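PDB 7AQH: endolysin 2638A from Staphylococcus phage 2638A, which degrades the peptidoglycan of its staphylococcal host to release new virions, this chain being its C-terminal SH3b cell wall-binding domain. Local coordinates for residues 16-22 with 90-94; 26-32 with 71-76. All blocks are in the same frame, centred on the assembly; numbering follows the deposited sequence.

Contact 1. Residues 16-22 with 90-94; sequences ASFTVTA and LWGEI
Leu90 meets Phe18 with its branch carbon: CG lies 4.2 Å from Phe18 CE2, at the edge of the ring and near its plane. Trp91 works mainly through its backbone. Its carbonyl O accepts a hydrogen bond from Thr21 N at 3.0 Å, with the donor tilted 17° from the carbonyl plane. Its CB faces the CB of Ala22. Gly92 follows, and the Phe18 ring reaches it with its tip, CZ to Gly92 CA 3.3 Å. Phe18 CG stands anti to the backbone N (chi1 -175°), and this brings CZ up to Gly92. Gly92 CA also lies 3.1 Å from Thr19 O. Residues 92-93 form a short C-terminal strand of the SH3b domain. It pairs antiparallel with strand 10-20, whose other neighbour here is strand 48-51. Glu93 and Thr19 make the hydrogen-bonded pair. Thr19 N gives to Glu93 O at 3.1 Å, and Glu93 N gives back to Thr19 O; both donors lie in the carbonyl planes. Ile94 ends the segment. Its side chain runs at a slant to that of Phe18, with CG1 3.9 Å from Phe18 CD2, and its CG2 touches Ala16 CB. Tyr51 also packs on Ala16 and Ile94.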
loop_
_atom_site.group_PDB
_atom_site.type_symbol
_atom_site.label_atom_id
_atom_site.label_comp_id
_atom_site.label_asym_id
_atom_site.label_seq_id
_atom_site.Cartn_x
_atom_site.Cartn_y
_atom_site.Cartn_z
ATOM N N ALA A 16 -8.839 4.569 -7.092
ATOM C CA ALA A 16 -8.145 5.821 -7.364
ATOM C C ALA A 16 -6.739 5.514 -7.865
ATOM O O ALA A 16 -6.280 4.368 -7.827
ATOM C CB ALA A 16 -8.109 6.717 -6.119
ATOM N N SER A 17 -6.063 6.559 -8.341
ATOM C CA SER A 17 -4.707 6.468 -8.864
ATOM C C SER A 17 -3.723 7.088 -7.880
ATOM O O SER A 17 -4.037 8.071 -7.203
ATOM C CB SER A 17 -4.576 7.167 -10.216
ATOM O OG SER A 17 -4.779 8.561 -10.077
ATOM N N PHE A 18 -2.527 6.509 -7.807
ATOM C CA PHE A 18 -1.473 6.977 -6.916
ATOM C C PHE A 18 -0.198 7.231 -7.710
ATOM O O PHE A 18 0.246 6.368 -8.476
ATOM C CB PHE A 18 -1.201 5.962 -5.799
ATOM C CG PHE A 18 -0.208 6.435 -4.771
ATOM C CD1 PHE A 18 1.151 6.234 -4.950
ATOM C CD2 PHE A 18 -0.635 7.075 -3.618
ATOM C CE1 PHE A 18 2.067 6.666 -4.001
ATOM C CE2 PHE A 18 0.275 7.508 -2.665
ATOM C CZ PHE A 18 1.626 7.305 -2.855
ATOM N N THR A 19 0.390 8.410 -7.518
ATOM C CA THR A 19 1.658 8.782 -8.137
ATOM C C THR A 19 2.730 8.876 -7.060
ATOM O O THR A 19 2.603 9.666 -6.118
ATOM C CB THR A 19 1.550 10.109 -8.890
ATOM O OG1 THR A 19 0.214 10.281 -9.384
ATOM C CG2 THR A 19 2.556 10.165 -10.040
ATOM N N VAL A 20 3.784 8.071 -7.203
ATOM C CA VAL A 20 4.831 8.020 -6.190
ATOM C C VAL A 20 5.638 9.310 -6.229
ATOM O O VAL A 20 6.129 9.726 -7.287
ATOM C CB VAL A 20 5.729 6.793 -6.407
ATOM C CG1 VAL A 20 6.931 6.842 -5.476
ATOM C CG2 VAL A 20 4.936 5.512 -6.200
ATOM N N THR A 21 5.779 9.950 -5.069
ATOM C CA THR A 21 6.602 11.141 -4.929
ATOM C C THR A 21 7.790 10.921 -4.005
ATOM O O THR A 21 8.596 11.842 -3.825
ATOM C CB THR A 21 5.764 12.324 -4.420
ATOM O OG1 THR A 21 6.521 13.534 -4.544
ATOM C CG2 THR A 21 5.387 12.121 -2.962
ATOM N N ALA A 22 7.920 9.736 -3.419
ATOM C CA ALA A 22 9.049 9.446 -2.549
ATOM C C ALA A 22 10.343 9.474 -3.356
ATOM O O ALA A 22 10.416 8.850 -4.423
ATOM C CB ALA A 22 8.872 8.087 -1.875
ATOM N N LEU A 90 1.796 11.583 3.356
ATOM C CA LEU A 90 1.558 10.727 2.203
ATOM C C LEU A 90 2.790 10.728 1.309
ATOM O O LEU A 90 3.384 11.779 1.046
ATOM C CB LEU A 90 0.338 11.201 1.412
ATOM C CG LEU A 90 -0.293 10.174 0.476
ATOM C CD1 LEU A 90 -0.777 8.955 1.251
ATOM C CD2 LEU A 90 -1.429 10.808 -0.308
ATOM N N TRP A 91 3.180 9.541 0.842
ATOM C CA TRP A 91 4.354 9.387 -0.010
ATOM C C TRP A 91 4.054 9.632 -1.482
ATOM O O TRP A 91 4.862 9.261 -2.341
ATOM C CB TRP A 91 4.969 7.997 0.180
ATOM C CG TRP A 91 5.308 7.670 1.609
ATOM C CD1 TRP A 91 5.297 8.526 2.671
ATOM C CD2 TRP A 91 5.709 6.395 2.127
ATOM N NE1 TRP A 91 5.665 7.865 3.817
ATOM C CE2 TRP A 91 5.923 6.555 3.511
ATOM C CE3 TRP A 91 5.908 5.133 1.557
ATOM C CZ2 TRP A 91 6.325 5.503 4.332
ATOM C CZ3 TRP A 91 6.307 4.090 2.375
ATOM C CH2 TRP A 91 6.511 4.282 3.747
ATOM N N GLY A 92 2.922 10.248 -1.789
ATOM C CA GLY A 92 2.566 10.499 -3.168
ATOM C C GLY A 92 1.305 11.324 -3.238
ATOM O O GLY A 92 0.891 11.931 -2.249
ATOM N N GLU A 93 0.691 11.338 -4.418
ATOM C CA GLU A 93 -0.534 12.088 -4.643
ATOM C C GLU A 93 -1.645 11.145 -5.085
ATOM O O GLU A 93 -1.394 10.125 -5.732
ATOM C CB GLU A 93 -0.332 13.186 -5.696
ATOM C CG GLU A 93 0.489 14.370 -5.209
ATOM C CD GLU A 93 0.793 15.356 -6.317
ATOM O OE1 GLU A 93 0.545 15.023 -7.497
ATOM O OE2 GLU A 93 1.297 16.456 -6.012
ATOM N N ILE A 94 -2.877 11.495 -4.729
ATOM C CA ILE A 94 -4.029 10.671 -5.077
ATOM C C ILE A 94 -5.009 11.463 -5.932
ATOM O O ILE A 94 -4.868 11.530 -7.153
ATOM C CB ILE A 94 -4.721 10.120 -3.817
ATOM C CG1 ILE A 94 -3.740 9.276 -3.000
ATOM C CG2 ILE A 94 -5.951 9.300 -4.196
ATOM C CD1 ILE A 94 -4.325 8.725 -1.721
#

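Contact 2. Residues 26-32 with 71-76; sequences IITRYKG and ETVYMP
Tyr74 and Gly32 meet ring to backbone, and the Tyr74 side chain can be followed outward. Its CB lies 3.7 Å from Gly32 O. CG, the next atom, is close to the carbonyl carbon of Gly32. CG stands anti to the carbonyl carbon of Tyr74 (chi1 -59°), which swings the ring across to the turn at residues 31-32. There Gly32 CA lies over one face of the ring, but it is modelled too close for a CH-pi geometry to be relied on. Farther out, CE1 is the ring atom nearest the carbonyl O of Lys31. CZ and OH follow beside the same oxygen, with OH 3.4 Å from Lys31 O. Pro33 also packs on the Tyr74 side chain. The backbones of strands 26-30 and 72-77 run antiparallel in the curled sheet of the SH3b domain. Strand 26-30 has strand 39-43 as its other partner, and strand 72-77 has strand 60-66. Arg29 and Tyr74 form the hydrogen-bonded pair. Arg29 N gives to Tyr74 O at 3.0 Å, and Tyr74 N gives to Arg29 O at 3.1 Å. Thr28 and Val73 point to the other side of the sheet from Tyr74, and Val73 CG1 presses on Thr28 CB at 3.4 Å. Ile26 and Met75 cross at about a right angle, with Ile26 CG2 3.5 Å from Met75 CG. The same methyl reaches the Pro76 ring at CG, 3.8 Å away. At the far end Tyr30 CE1 packs on Val73 CG2. The Tyr30 ring plane and the Glu71 carboxylate plane stand 74° apart.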
loop_
_atom_site.group_PDB
_atom_site.type_symbol
_atom_site.label_atom_id
_atom_site.label_comp_id
_atom_site.label_asym_id
_atom_site.label_seq_id
_atom_site.Cartn_x
_atom_site.Cartn_y
_atom_site.Cartn_z
ATOM N N ILE A 26 9.298 3.493 -3.844
ATOM C CA ILE A 26 8.629 2.711 -2.813
ATOM C C ILE A 26 8.787 1.232 -3.136
ATOM O O ILE A 26 8.630 0.816 -4.288
ATOM C CB ILE A 26 7.138 3.085 -2.688
ATOM C CG1 ILE A 26 6.985 4.602 -2.582
ATOM C CG2 ILE A 26 6.522 2.404 -1.479
ATOM C CD1 ILE A 26 5.551 5.070 -2.551
ATOM N N ILE A 27 9.102 0.442 -2.113
ATOM C CA ILE A 27 9.264 -0.999 -2.271
ATOM C C ILE A 27 7.898 -1.663 -2.186
ATOM O O ILE A 27 7.111 -1.380 -1.274
ATOM C CB ILE A 27 10.222 -1.560 -1.209
ATOM C CG1 ILE A 27 11.617 -0.952 -1.372
ATOM C CG2 ILE A 27 10.284 -3.076 -1.295
ATOM C CD1 ILE A 27 12.603 -1.390 -0.310
ATOM N N THR A 28 7.611 -2.547 -3.139
ATOM C CA THR A 28 6.347 -3.265 -3.198
ATOM C C THR A 28 6.541 -4.711 -2.760
ATOM O O THR A 28 7.637 -5.269 -2.862
ATOM C CB THR A 28 5.758 -3.226 -4.611
ATOM O OG1 THR A 28 6.660 -3.864 -5.524
ATOM C CG2 THR A 28 5.534 -1.786 -5.054
ATOM N N ARG A 29 5.458 -5.313 -2.270
ATOM C CA ARG A 29 5.491 -6.653 -1.702
ATOM C C ARG A 29 4.440 -7.528 -2.370
ATOM O O ARG A 29 3.471 -7.037 -2.955
ATOM C CB ARG A 29 5.252 -6.625 -0.185
ATOM C CG ARG A 29 6.241 -5.774 0.596
ATOM C CD ARG A 29 7.625 -6.404 0.627
ATOM N NE ARG A 29 8.604 -5.541 1.281
ATOM C CZ ARG A 29 9.867 -5.885 1.512
ATOM N NH1 ARG A 29 10.310 -7.080 1.147
ATOM N NH2 ARG A 29 10.688 -5.034 2.113
ATOM N N TYR A 30 4.642 -8.840 -2.277
ATOM C CA TYR A 30 3.654 -9.807 -2.731
ATOM C C TYR A 30 2.805 -10.290 -1.552
ATOM O O TYR A 30 3.054 -9.954 -0.390
ATOM C CB TYR A 30 4.339 -10.984 -3.440
ATOM C CG TYR A 30 4.845 -10.678 -4.839
ATOM C CD1 TYR A 30 3.978 -10.247 -5.836
ATOM C CD2 TYR A 30 6.190 -10.824 -5.164
ATOM C CE1 TYR A 30 4.435 -9.964 -7.115
ATOM C CE2 TYR A 30 6.655 -10.543 -6.442
ATOM C CZ TYR A 30 5.774 -10.114 -7.411
ATOM O OH TYR A 30 6.238 -9.835 -8.677
ATOM N N LYS A 31 1.785 -11.093 -1.869
ATOM C CA LYS A 31 0.962 -11.782 -0.878
ATOM C C LYS A 31 0.093 -10.827 -0.070
ATOM O O LYS A 31 -1.135 -10.950 -0.086
ATOM C CB LYS A 31 1.819 -12.634 0.059
ATOM C CG LYS A 31 2.539 -13.800 -0.622
ATOM C CD LYS A 31 3.399 -14.558 0.375
ATOM C CE LYS A 31 2.523 -15.428 1.278
ATOM N NZ LYS A 31 3.352 -16.332 2.116
ATOM N N GLY A 32 0.703 -9.881 0.645
ATOM C CA GLY A 32 -0.054 -8.982 1.487
ATOM C C GLY A 32 0.670 -7.717 1.911
ATOM O O GLY A 32 1.849 -7.507 1.610
ATOM N N GLU A 71 -1.052 -11.183 -10.401
ATOM C CA GLU A 71 -0.544 -11.155 -9.040
ATOM C C GLU A 71 -1.000 -9.881 -8.342
ATOM O O GLU A 71 -1.098 -8.822 -8.967
ATOM C CB GLU A 71 0.980 -11.199 -9.071
ATOM C CG GLU A 71 1.546 -11.120 -10.481
ATOM C CD GLU A 71 2.682 -12.081 -10.713
ATOM O OE1 GLU A 71 2.431 -13.303 -10.692
ATOM O OE2 GLU A 71 3.827 -11.615 -10.902
ATOM N N THR A 72 -1.296 -9.986 -7.052
ATOM C CA THR A 72 -1.691 -8.815 -6.284
ATOM C C THR A 72 -0.453 -8.226 -5.619
ATOM O O THR A 72 0.335 -8.954 -5.008
ATOM C CB THR A 72 -2.750 -9.162 -5.238
ATOM O OG1 THR A 72 -3.945 -9.605 -5.894
ATOM C CG2 THR A 72 -3.069 -7.937 -4.398
ATOM N N VAL A 73 -0.278 -6.914 -5.753
ATOM C CA VAL A 73 0.872 -6.208 -5.201
ATOM C C VAL A 73 0.385 -5.179 -4.193
ATOM O O VAL A 73 -0.579 -4.451 -4.453
ATOM C CB VAL A 73 1.714 -5.529 -6.302
ATOM C CG1 VAL A 73 2.883 -4.776 -5.686
ATOM C CG2 VAL A 73 2.206 -6.557 -7.311
ATOM N N TYR A 74 1.057 -5.118 -3.048
ATOM C CA TYR A 74 0.734 -4.180 -1.983
ATOM C C TYR A 74 1.862 -3.169 -1.830
ATOM O O TYR A 74 3.043 -3.527 -1.894
ATOM C CB TYR A 74 0.503 -4.912 -0.658
ATOM C CG TYR A 74 -0.606 -5.937 -0.713
ATOM C CD1 TYR A 74 -0.373 -7.213 -1.207
ATOM C CD2 TYR A 74 -1.883 -5.633 -0.261
ATOM C CE1 TYR A 74 -1.384 -8.154 -1.260
ATOM C CE2 TYR A 74 -2.900 -6.569 -0.307
ATOM C CZ TYR A 74 -2.644 -7.828 -0.807
ATOM O OH TYR A 74 -3.651 -8.764 -0.855
ATOM N N MET A 75 1.494 -1.905 -1.622
ATOM C CA MET A 75 2.462 -0.825 -1.511
ATOM C C MET A 75 2.128 0.044 -0.305
ATOM O O MET A 75 0.964 0.447 -0.132
ATOM C CB MET A 75 2.480 0.026 -2.788
ATOM C CG MET A 75 3.608 1.042 -2.838
ATOM S SD MET A 75 3.281 2.396 -3.985
ATOM C CE MET A 75 2.841 1.495 -5.466
ATOM N N PRO A 76 3.104 0.358 0.545
ATOM C CA PRO A 76 2.861 1.330 1.615
ATOM C C PRO A 76 2.820 2.745 1.061
ATOM O O PRO A 76 3.500 3.077 0.088
ATOM C CB PRO A 76 4.056 1.132 2.552
ATOM C CG PRO A 76 5.144 0.649 1.651
ATOM C CD PRO A 76 4.472 -0.186 0.589
#

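Contacts 1 and 2 belong to one curled antiparallel sheet, and their centres lie 15 Å apart. Strand 10-20 is followed, after a short loop, by strand 26-30, and strand 72-77 is followed by strand 92-93. Contact 2 thus falls within the span of chain between the two segments of contact 1. Ile26 joins them. Its CG1 is 3.7 Å from Val20 CG1, and its CD1 touches both Trp91 CB, at 4.0 Å, and Phe18 CE1, at 4.1 Å. Trp91 CE3 also lies 3.5 Å from Pro76 O. A bound HEPES buffer molecule (EPE) sits about 6 Å from the Trp91 side chain and about 11 Å from that of Ile26.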